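Local coordinates for protein GCN5-related N-acetyltransferase (PDB 3G3S) that probably transfers an acetyl group from acetyl-CoA to an amine on a substrate not yet identified, as expected of a GCN5-related N-acetyltransferase, at residues G162-I165 with Q170-S173; I187-R192 with A203-L208; D63-C68 with Q80-L85; L85-Y90 with V94-R99. One frame throughout, in Å; residues are numbered along the deposited sequence. Where two conformers were deposited one is given.

Contact 1 (G162-I165 with Q170-S173)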
# COMPACT_ATOMS: atom_id res chain seq x y z
N GLY A 162 -12.08 17.00 3.68
CA GLY A 162 -11.89 18.41 3.92
C GLY A 162 -13.10 19.12 4.46
O GLY A 162 -14.22 18.59 4.44
N CYS A 163 -12.86 20.32 4.97
CA CYS A 163 -13.94 21.16 5.44
C CYS A 163 -13.66 22.65 5.16
O CYS A 163 -12.51 23.08 5.03
CB CYS A 163 -14.23 20.89 6.90
SG CYS A 163 -13.02 21.45 7.95
N VAL A 164 -14.75 23.40 5.07
CA VAL A 164 -14.73 24.80 4.72
C VAL A 164 -15.57 25.63 5.67
O VAL A 164 -16.46 25.12 6.33
CB VAL A 164 -15.28 25.00 3.29
CG1 VAL A 164 -14.35 24.38 2.32
CG2 VAL A 164 -16.66 24.40 3.13
N ILE A 165 -15.24 26.91 5.72
CA ILE A 165 -15.96 27.89 6.52
C ILE A 165 -16.68 28.81 5.53
O ILE A 165 -16.08 29.27 4.54
CB ILE A 165 -15.04 28.64 7.48
CG1 ILE A 165 -14.71 27.77 8.70
CG2 ILE A 165 -15.70 29.95 7.96
CD1 ILE A 165 -13.54 28.29 9.53
N GLN A 170 -20.55 32.50 1.15
CA GLN A 170 -19.34 32.27 0.37
C GLN A 170 -18.34 31.48 1.19
O GLN A 170 -18.32 31.57 2.42
CB GLN A 170 -18.70 33.61 -0.03
CG GLN A 170 -19.62 34.55 -0.76
CD GLN A 170 -19.00 35.93 -1.07
OE1 GLN A 170 -17.80 36.04 -1.35
NE2 GLN A 170 -19.83 36.97 -1.02
N VAL A 171 -17.58 30.63 0.51
CA VAL A 171 -16.50 29.90 1.11
C VAL A 171 -15.41 30.93 1.31
O VAL A 171 -14.99 31.58 0.35
CB VAL A 171 -16.00 28.76 0.21
CG1 VAL A 171 -14.69 28.17 0.77
CG2 VAL A 171 -17.09 27.69 0.09
N VAL A 172 -14.99 31.09 2.57
CA VAL A 172 -13.94 32.05 2.92
C VAL A 172 -12.68 31.42 3.53
O VAL A 172 -11.68 32.11 3.68
CB VAL A 172 -14.51 33.15 3.84
CG1 VAL A 172 -15.66 33.87 3.14
CG2 VAL A 172 -14.97 32.57 5.17
N SER A 173 -12.73 30.14 3.90
CA SER A 173 -11.57 29.46 4.44
C SER A 173 -11.83 27.96 4.36
O SER A 173 -12.99 27.52 4.22
CB SER A 173 -11.29 29.89 5.90
OG SER A 173 -10.05 29.33 6.32

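Contact 2 (I187-R192 with A203-L208). With EDO (1,2-ethanediol), chain F.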
# COMPACT_ATOMS: atom_id res chain seq x y z
N ILE A 187 -2.18 17.99 4.75
CA ILE A 187 -3.09 19.09 4.88
C ILE A 187 -2.73 20.33 4.08
O ILE A 187 -1.57 20.68 3.90
CB ILE A 187 -3.26 19.51 6.40
CG1 ILE A 187 -3.90 18.38 7.14
CG2 ILE A 187 -4.06 20.84 6.52
CD1 ILE A 187 -4.18 18.71 8.64
N GLU A 188 -3.79 20.94 3.55
CA GLU A 188 -3.75 22.19 2.84
C GLU A 188 -4.73 23.06 3.59
O GLU A 188 -5.87 22.64 3.77
CB GLU A 188 -4.28 22.00 1.44
CG GLU A 188 -4.57 23.27 0.64
CD GLU A 188 -3.32 24.01 0.17
OE1 GLU A 188 -2.20 23.49 0.25
OE2 GLU A 188 -3.50 25.14 -0.32
N VAL A 189 -4.29 24.24 4.01
CA VAL A 189 -5.15 25.21 4.64
C VAL A 189 -5.07 26.50 3.83
O VAL A 189 -3.96 26.94 3.45
CB VAL A 189 -4.74 25.48 6.10
CG1 VAL A 189 -5.69 26.47 6.71
CG2 VAL A 189 -4.73 24.19 6.90
N ASP A 190 -6.22 27.13 3.59
CA ASP A 190 -6.29 28.38 2.84
C ASP A 190 -7.40 29.30 3.40
O ASP A 190 -8.46 28.80 3.80
CB ASP A 190 -6.62 28.09 1.39
CG ASP A 190 -5.47 27.41 0.63
OD1 ASP A 190 -4.42 28.07 0.48
OD2 ASP A 190 -5.65 26.28 0.11
N THR A 191 -7.15 30.61 3.42
CA THR A 191 -8.14 31.59 3.81
C THR A 191 -8.18 32.70 2.79
O THR A 191 -7.14 33.17 2.35
CB THR A 191 -7.83 32.15 5.17
OG1 THR A 191 -7.81 31.06 6.10
CG2 THR A 191 -8.89 33.19 5.61
N ARG A 192 -9.38 33.15 2.43
CA ARG A 192 -9.50 34.19 1.44
C ARG A 192 -8.89 35.49 2.01
O ARG A 192 -9.04 35.77 3.19
CB ARG A 192 -10.95 34.31 0.99
CG ARG A 192 -11.05 34.89 -0.37
CD ARG A 192 -12.46 34.92 -0.83
NE ARG A 192 -13.30 35.87 -0.11
CZ ARG A 192 -14.61 35.98 -0.30
NH1 ARG A 192 -15.22 35.15 -1.11
NH2 ARG A 192 -15.32 36.89 0.37
N ALA A 203 -9.50 27.16 13.08
CA ALA A 203 -10.75 26.47 13.35
C ALA A 203 -10.99 25.32 12.36
O ALA A 203 -11.39 24.23 12.77
CB ALA A 203 -11.93 27.46 13.33
N CYS A 204 -10.80 25.56 11.06
CA CYS A 204 -11.03 24.48 10.10
C CYS A 204 -9.92 23.43 10.14
O CYS A 204 -10.17 22.28 9.80
CB CYS A 204 -11.27 25.02 8.66
SG CYS A 204 -10.07 26.19 8.04
N ALA A 205 -8.69 23.83 10.49
CA ALA A 205 -7.59 22.90 10.65
C ALA A 205 -7.89 22.02 11.84
O ALA A 205 -7.79 20.80 11.75
CB ALA A 205 -6.30 23.63 10.86
N ALA A 206 -8.35 22.64 12.93
CA ALA A 206 -8.68 21.85 14.12
C ALA A 206 -9.74 20.82 13.79
O ALA A 206 -9.59 19.65 14.14
CB ALA A 206 -9.11 22.77 15.30
N GLN A 207 -10.79 21.24 13.11
CA GLN A 207 -11.89 20.33 12.73
C GLN A 207 -11.42 19.19 11.85
O GLN A 207 -11.80 18.04 12.05
CB GLN A 207 -12.96 21.11 11.98
CG GLN A 207 -14.21 20.34 11.49
CD GLN A 207 -15.18 20.04 12.61
OE1 GLN A 207 -14.89 19.22 13.48
NE2 GLN A 207 -16.33 20.68 12.58
N LEU A 208 -10.62 19.52 10.85
CA LEU A 208 -10.09 18.50 9.94
C LEU A 208 -9.26 17.45 10.71
O LEU A 208 -9.44 16.25 10.49
CB LEU A 208 -9.24 19.14 8.84
CG LEU A 208 -8.60 18.18 7.82
CD1 LEU A 208 -9.66 17.30 7.18
CD2 LEU A 208 -7.80 18.94 6.78
C1 EDO F . 0.44 20.85 0.51
O1 EDO F . 0.17 22.16 1.01
C2 EDO F . 1.75 20.30 1.06
O2 EDO F . 2.09 20.96 2.29

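Contact 3 (D63-C68 with Q80-L85)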
# COMPACT_ATOMS: atom_id res chain seq x y z
N ASP A 63 17.54 15.66 -16.63
CA ASP A 63 16.33 15.27 -17.34
C ASP A 63 15.10 15.20 -16.42
O ASP A 63 13.97 15.44 -16.88
CB ASP A 63 16.51 13.95 -18.07
CG ASP A 63 17.47 14.06 -19.25
OD1 ASP A 63 17.98 15.17 -19.53
OD2 ASP A 63 17.69 13.00 -19.87
N LEU A 64 15.30 14.86 -15.15
CA LEU A 64 14.17 14.84 -14.23
C LEU A 64 13.65 16.27 -13.93
O LEU A 64 12.44 16.50 -13.76
CB LEU A 64 14.54 14.08 -12.94
CG LEU A 64 14.77 12.56 -13.05
CD1 LEU A 64 15.14 11.96 -11.69
CD2 LEU A 64 13.54 11.83 -13.65
N LEU A 65 14.56 17.22 -13.84
CA LEU A 65 14.21 18.64 -13.67
C LEU A 65 13.39 19.13 -14.86
O LEU A 65 12.45 19.93 -14.73
CB LEU A 65 15.47 19.49 -13.52
CG LEU A 65 16.35 19.19 -12.31
CD1 LEU A 65 17.64 19.96 -12.25
CD2 LEU A 65 15.53 19.46 -11.02
N LYS A 66 13.73 18.65 -16.05
CA LYS A 66 12.98 19.05 -17.24
C LYS A 66 11.51 18.68 -17.18
O LYS A 66 10.66 19.46 -17.63
CB LYS A 66 13.60 18.46 -18.49
CG LYS A 66 14.94 19.07 -18.80
CD LYS A 66 15.53 18.52 -20.07
CE LYS A 66 16.85 19.21 -20.39
NZ LYS A 66 17.27 18.94 -21.81
N ILE A 67 11.21 17.52 -16.59
CA ILE A 67 9.85 17.05 -16.44
C ILE A 67 9.06 18.03 -15.57
O ILE A 67 7.84 18.15 -15.71
CB ILE A 67 9.80 15.64 -15.76
CG1 ILE A 67 10.51 14.58 -16.59
CG2 ILE A 67 8.36 15.19 -15.51
CD1 ILE A 67 10.59 13.25 -15.89
N CYS A 68 9.73 18.72 -14.66
CA CYS A 68 9.08 19.68 -13.80
C CYS A 68 8.86 21.05 -14.41
O CYS A 68 8.14 21.85 -13.85
CB CYS A 68 9.92 19.86 -12.53
SG CYS A 68 10.16 18.33 -11.64
N GLN A 80 21.92 18.52 -1.17
CA GLN A 80 22.53 19.74 -1.65
C GLN A 80 23.06 19.59 -3.08
O GLN A 80 23.18 20.59 -3.78
CB GLN A 80 23.66 20.15 -0.71
CG GLN A 80 24.29 21.47 -1.08
CD GLN A 80 23.34 22.62 -1.05
OE1 GLN A 80 22.69 22.86 -0.04
NE2 GLN A 80 23.29 23.39 -2.14
N ALA A 81 23.34 18.36 -3.50
CA ALA A 81 23.83 18.11 -4.87
C ALA A 81 22.72 18.45 -5.87
O ALA A 81 22.96 19.02 -6.96
CB ALA A 81 24.30 16.68 -5.02
N TRP A 82 21.49 18.08 -5.52
CA TRP A 82 20.35 18.48 -6.32
C TRP A 82 20.16 20.00 -6.32
O TRP A 82 19.96 20.59 -7.36
CB TRP A 82 19.09 17.81 -5.81
CG TRP A 82 18.79 16.46 -6.33
CD1 TRP A 82 18.96 15.28 -5.70
CD2 TRP A 82 18.26 16.15 -7.62
NE1 TRP A 82 18.52 14.26 -6.45
CE2 TRP A 82 18.12 14.75 -7.67
CE3 TRP A 82 17.91 16.91 -8.74
CZ2 TRP A 82 17.59 14.09 -8.79
CZ3 TRP A 82 17.40 16.27 -9.85
CH2 TRP A 82 17.24 14.86 -9.87
N SER A 83 20.26 20.66 -5.16
CA SER A 83 20.11 22.11 -5.10
C SER A 83 21.11 22.83 -6.00
O SER A 83 20.77 23.81 -6.65
CB SER A 83 20.28 22.59 -3.67
OG SER A 83 19.27 22.03 -2.87
N ASP A 84 22.35 22.34 -5.99
CA ASP A 84 23.41 22.92 -6.76
C ASP A 84 23.10 22.78 -8.23
O ASP A 84 23.39 23.69 -9.01
CB ASP A 84 24.76 22.25 -6.46
CG ASP A 84 25.28 22.55 -5.07
OD1 ASP A 84 24.78 23.45 -4.39
OD2 ASP A 84 26.24 21.89 -4.67
N LEU A 85 22.51 21.66 -8.63
CA LEU A 85 22.16 21.48 -10.04
C LEU A 85 21.03 22.41 -10.44
O LEU A 85 21.06 23.02 -11.49
CB LEU A 85 21.78 20.03 -10.33
CG LEU A 85 21.43 19.75 -11.80
CD1 LEU A 85 22.66 20.06 -12.66
CD2 LEU A 85 20.89 18.29 -12.00

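Contact 4 (L85-Y90 with V94-R99). With EDO (1,2-ethanediol), chain F.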
# COMPACT_ATOMS: atom_id res chain seq x y z
N LEU A 85 22.51 21.66 -8.63
CA LEU A 85 22.16 21.48 -10.04
C LEU A 85 21.03 22.41 -10.44
O LEU A 85 21.06 23.02 -11.49
CB LEU A 85 21.78 20.03 -10.33
CG LEU A 85 21.43 19.75 -11.80
CD1 LEU A 85 22.66 20.06 -12.66
CD2 LEU A 85 20.89 18.29 -12.00
N ILE A 86 20.01 22.49 -9.60
CA ILE A 86 18.87 23.36 -9.86
C ILE A 86 19.36 24.81 -10.07
O ILE A 86 18.99 25.47 -11.03
CB ILE A 86 17.82 23.31 -8.67
CG1 ILE A 86 17.14 21.93 -8.58
CG2 ILE A 86 16.75 24.35 -8.84
CD1 ILE A 86 16.38 21.63 -7.24
N GLU A 87 20.21 25.28 -9.16
CA GLU A 87 20.66 26.67 -9.21
C GLU A 87 21.53 26.90 -10.41
O GLU A 87 21.44 27.94 -11.04
CB GLU A 87 21.39 27.07 -7.96
CG GLU A 87 20.44 27.09 -6.75
CD GLU A 87 21.10 27.45 -5.47
OE1 GLU A 87 22.29 27.77 -5.48
OE2 GLU A 87 20.41 27.40 -4.43
N GLU A 88 22.38 25.94 -10.70
CA GLU A 88 23.27 26.02 -11.84
C GLU A 88 22.52 26.07 -13.16
O GLU A 88 22.82 26.91 -14.03
CB GLU A 88 24.22 24.82 -11.85
CG GLU A 88 25.09 24.75 -13.10
CD GLU A 88 26.10 23.65 -13.03
OE1 GLU A 88 27.16 23.87 -12.40
OE2 GLU A 88 25.84 22.58 -13.61
N VAL A 89 21.57 25.16 -13.32
CA VAL A 89 20.82 25.07 -14.57
C VAL A 89 19.87 26.24 -14.83
O VAL A 89 19.75 26.70 -15.97
CB VAL A 89 20.01 23.77 -14.65
CG1 VAL A 89 19.07 23.78 -15.89
CG2 VAL A 89 20.92 22.52 -14.66
N TYR A 90 19.22 26.75 -13.79
CA TYR A 90 18.16 27.76 -13.94
C TYR A 90 18.46 29.19 -13.45
O TYR A 90 17.70 30.10 -13.75
CB TYR A 90 16.87 27.25 -13.28
CG TYR A 90 16.37 25.95 -13.88
CD1 TYR A 90 15.68 25.92 -15.09
CD2 TYR A 90 16.60 24.73 -13.24
CE1 TYR A 90 15.24 24.72 -15.65
CE2 TYR A 90 16.15 23.53 -13.79
CZ TYR A 90 15.48 23.53 -14.99
OH TYR A 90 15.04 22.32 -15.50
N VAL A 94 14.70 30.29 -10.85
CA VAL A 94 14.18 29.61 -9.68
C VAL A 94 14.24 30.53 -8.48
O VAL A 94 15.20 31.29 -8.35
CB VAL A 94 14.94 28.29 -9.35
CG1 VAL A 94 14.53 27.17 -10.30
CG2 VAL A 94 16.45 28.52 -9.33
N ARG A 95 13.20 30.49 -7.63
CA ARG A 95 13.17 31.20 -6.35
C ARG A 95 13.46 30.16 -5.29
O ARG A 95 12.77 29.15 -5.23
CB ARG A 95 11.80 31.82 -6.06
CG ARG A 95 11.69 32.56 -4.68
CD ARG A 95 10.26 33.09 -4.37
NE ARG A 95 9.28 32.08 -3.90
CZ ARG A 95 9.00 31.80 -2.62
NH1 ARG A 95 9.61 32.42 -1.61
NH2 ARG A 95 8.08 30.87 -2.31
N PHE A 96 14.45 30.43 -4.46
CA PHE A 96 14.89 29.57 -3.40
C PHE A 96 14.19 30.01 -2.15
O PHE A 96 14.12 31.19 -1.91
CB PHE A 96 16.40 29.71 -3.22
CG PHE A 96 16.94 29.09 -1.95
CD1 PHE A 96 17.00 27.70 -1.81
CD2 PHE A 96 17.40 29.90 -0.91
CE1 PHE A 96 17.49 27.11 -0.66
CE2 PHE A 96 17.92 29.33 0.25
CZ PHE A 96 17.96 27.93 0.37
N PHE A 97 13.67 29.07 -1.36
CA PHE A 97 12.99 29.42 -0.11
C PHE A 97 12.99 28.22 0.83
O PHE A 97 13.42 27.13 0.43
CB PHE A 97 11.56 29.97 -0.35
CG PHE A 97 10.58 28.95 -0.87
CD1 PHE A 97 10.57 28.60 -2.19
CD2 PHE A 97 9.66 28.36 -0.04
CE1 PHE A 97 9.68 27.70 -2.67
CE2 PHE A 97 8.77 27.44 -0.51
CZ PHE A 97 8.77 27.10 -1.84
N THR A 98 12.54 28.44 2.06
CA THR A 98 12.55 27.45 3.12
C THR A 98 11.17 27.06 3.57
O THR A 98 10.31 27.92 3.77
CB THR A 98 13.31 27.97 4.36
OG1 THR A 98 14.65 28.31 3.96
CG2 THR A 98 13.37 26.90 5.47
N ARG A 99 10.94 25.75 3.63
CA ARG A 99 9.71 25.17 4.12
C ARG A 99 10.09 24.47 5.41
O ARG A 99 11.29 24.29 5.69
CB ARG A 99 9.09 24.19 3.13
CG ARG A 99 8.47 24.88 1.91
CD ARG A 99 7.90 23.87 0.91
NE ARG A 99 6.91 22.96 1.49
CZ ARG A 99 5.60 23.07 1.38
NH1 ARG A 99 5.05 24.08 0.74
NH2 ARG A 99 4.83 22.17 1.94
C1 EDO F . 0.44 20.85 0.51
O1 EDO F . 0.17 22.16 1.01
C2 EDO F . 1.75 20.30 1.06
O2 EDO F . 2.09 20.96 2.29

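Contact 1 (G162-I165 with Q170-S173)
Ile165 forms an antiparallel hydrogen-bonded pair with Ser173, the CA atoms of Ile165 and Ser173 lying 5.1 Å apart while the axes of 162-165 and 170-173 run at 107° to each other. Two nearly straight bonds close the pair: Ile165 N to Ser173 O at 2.8 Å, and Val172 N to Ile165 O at 2.9 Å. Both Val172 and Ser173 stand opposite the single residue Ile165, which makes this a classic beta bulge and goes with the strong twist between the strands. Beside this pair, Val164 CA comes within 3.3 Å of Ser173 O, a CA-H...O contact.

Among the side chains, Ile165 and Val172 meet at about a right angle, CG2 of Ile165 lying 3.9 Å from CG2 of Val172. With Val172 CG1 anti to the carbonyl carbon (chi1 -59°), CG2 of Val172 falls between the backbone N and the carbonyl carbon, which also brings it to 3.5 Å from Ile165 O. Val164 and Val171 touch more lightly, CB of Val164 being 4.1 Å from CG1 of Val171.

The hairpin of strands 162-167 and 170-181 is well enclosed. Helix 131-139 packs on Val164 and Val171 through Leu133; Leu200 and Cys204 of helix 200-214 reach Ser173, whose hydroxyl is hydrogen-bonded to Thr191 on the neighbouring strand 184-191. Strand 125-128 flanks the hairpin through Met126, which touches Ile165.

Contact 2 (I187-R192 with A203-L208)
Ile187 and Leu208 reach for each other tip to tip, and this is the nearest meeting between strand residues 187-192 and helix residues 203-208. Leu208 CD2 does the touching: it sits 4.0 Å from Ile187 CG1, with Ile187 CD1 almost as near. Leu208 swings CG away from its backbone N (chi1 179°), which extends the leucine toward the strand. One turn back along the helix, the methyl of Ala205 faces Val189, CB of Ala205 lying 4.3 Å from Val189 CG2; a cacodylate ion, probably from the crystallisation liquor, lies about 4 Å from the Val189 side chain.

Further out, Trp221 of strand 218-223 touches Ile187, Val189 and Ala205, while Leu208 and Cys204 also lean on Ala175 of strand 170-181. The backbone of 187-192 is hydrogen-bonded to strands on its two sides, through Ile187 with Ser220 and Glu188 with Ser176. Strand 184-191, helix 200-214 and strand 218-223 make a beta-alpha-beta unit; in GNAT enzymes the loop leading from such a strand into such a helix usually receives the pyrophosphate of coenzyme A, so that role is likely here.

Glu188 points the other way, toward an ethanediol molecule, probably from the same liquor, whose O1 lies 2.8 Å from Glu188 OE1. With no hydrogen bond joining strand to helix here, the join depends on apolar packing, while the carboxylates of Glu188 and Asp190 leave from the strand's other side.

Contact 3 (D63-C68 with Q80-L85)
Leu64 and Leu65 of helix residues 63-68 press on Trp82 and Leu85 of helix residues 80-85, with the short axes 12.0 Å apart at their closest and inclined at 65°.

The aliphatic-to-aromatic contacts all fall on the benzene end of the indole. Leu64 sends CD1 to the ring's edge, near its plane, 4.0 Å from Trp82 CH2. Leu65 works on the adjoining corner: its CG lies in the ring plane at the edge, and its CD2 comes in obliquely to 3.9 Å from Trp82 CZ3, the two side chains sliding past each other in opposite directions. The Trp82 side chain does not set out straight for the other helix; its chi1 of -86° carries the six-membered ring across to the leucines.

The purely aliphatic contact is the closest of the set. Leu65 CD1 lies 3.7 Å from Leu85 CD2, the two side chains crossing obliquely, so Leu65 spreads one methyl on the ring and the other on Leu85.

No hydrogen bond crosses between the two segments. Gln80 NE2 donates to Asp84 OD1 at 2.7 Å within its own helix, reaching it from above the carboxylate plane, while Gln80 OE1 is held by Gln244. Trp82 N is bonded to Asn79 OD1 at the start of its helix.

Pro60 also touches Trp82 and Leu85, and both helices contact strand 73-77, Cys68 through Leu75 and Trp82 through Pro77. The arrangement is a helix-strand-helix segment of an alpha/beta fold, its two helices meeting through Leu64 and Leu65 at the Trp82 ring and through Leu65 on Leu85.

Contact 4 (L85-Y90 with V94-R99)
Val94 points its CG1 methyl at the helix and meets Ile86 and Tyr90, residues one turn apart, at the same time. Ile86 and Val94 approach at about a right angle, CG2 of Ile86 lying 3.9 Å from Val94 CG1. Tyr90 offers its CB, 3.8 Å from that same methyl of Val94, before its ring turns away from the strand. Tyr90 OH is hydrogen-bonded to Glu69, and the ring meets Trp248 edge-to-face.

Farther along, Glu87 stretches out toward Phe96 (chi2 179°) and brings OE2 obliquely to 4.3 Å from Phe96 CD1; Glu87 OE2 is hydrogen-bonded to Tyr246 OH. Arg99, well away from the helix, donates NH2 to ethanediol O2 at 3.0 Å, and the same nitrogen forms a salt bridge with Asp222.

The helix runs nearly antiparallel to the strand, at 152°, after the short turn between them. What joins them is a small methyl contact grading into the exposed pair Glu87 and Phe96, where Glu87 bonds to Tyr246 and, on the strand, Arg95 to Glu247, both partners belonging to strand 239-248.

From the N terminus, contact 3 comes first: it brings helix 62-68 back to helix 80-90 around strand 73-77. Contact 4 follows, using the rest of that helix and closing the tight turn into strand 94-102; the two share Leu85 and touch through Leu65 with Ile86. After a long gap, contact 1 closes the turn of the hairpin 162-167 and 170-181, and contact 2 closes the loop from strand 184-191 to helix 200-214. None nests or crosses. Contacts 1 and 2 abut, with Gln170 probably hydrogen-bonded to Arg192. Contacts 3 and 4 lie across the chain's centre from them, yet one ethanediol lies between Arg99 of contact 4 and Glu188 of contact 2.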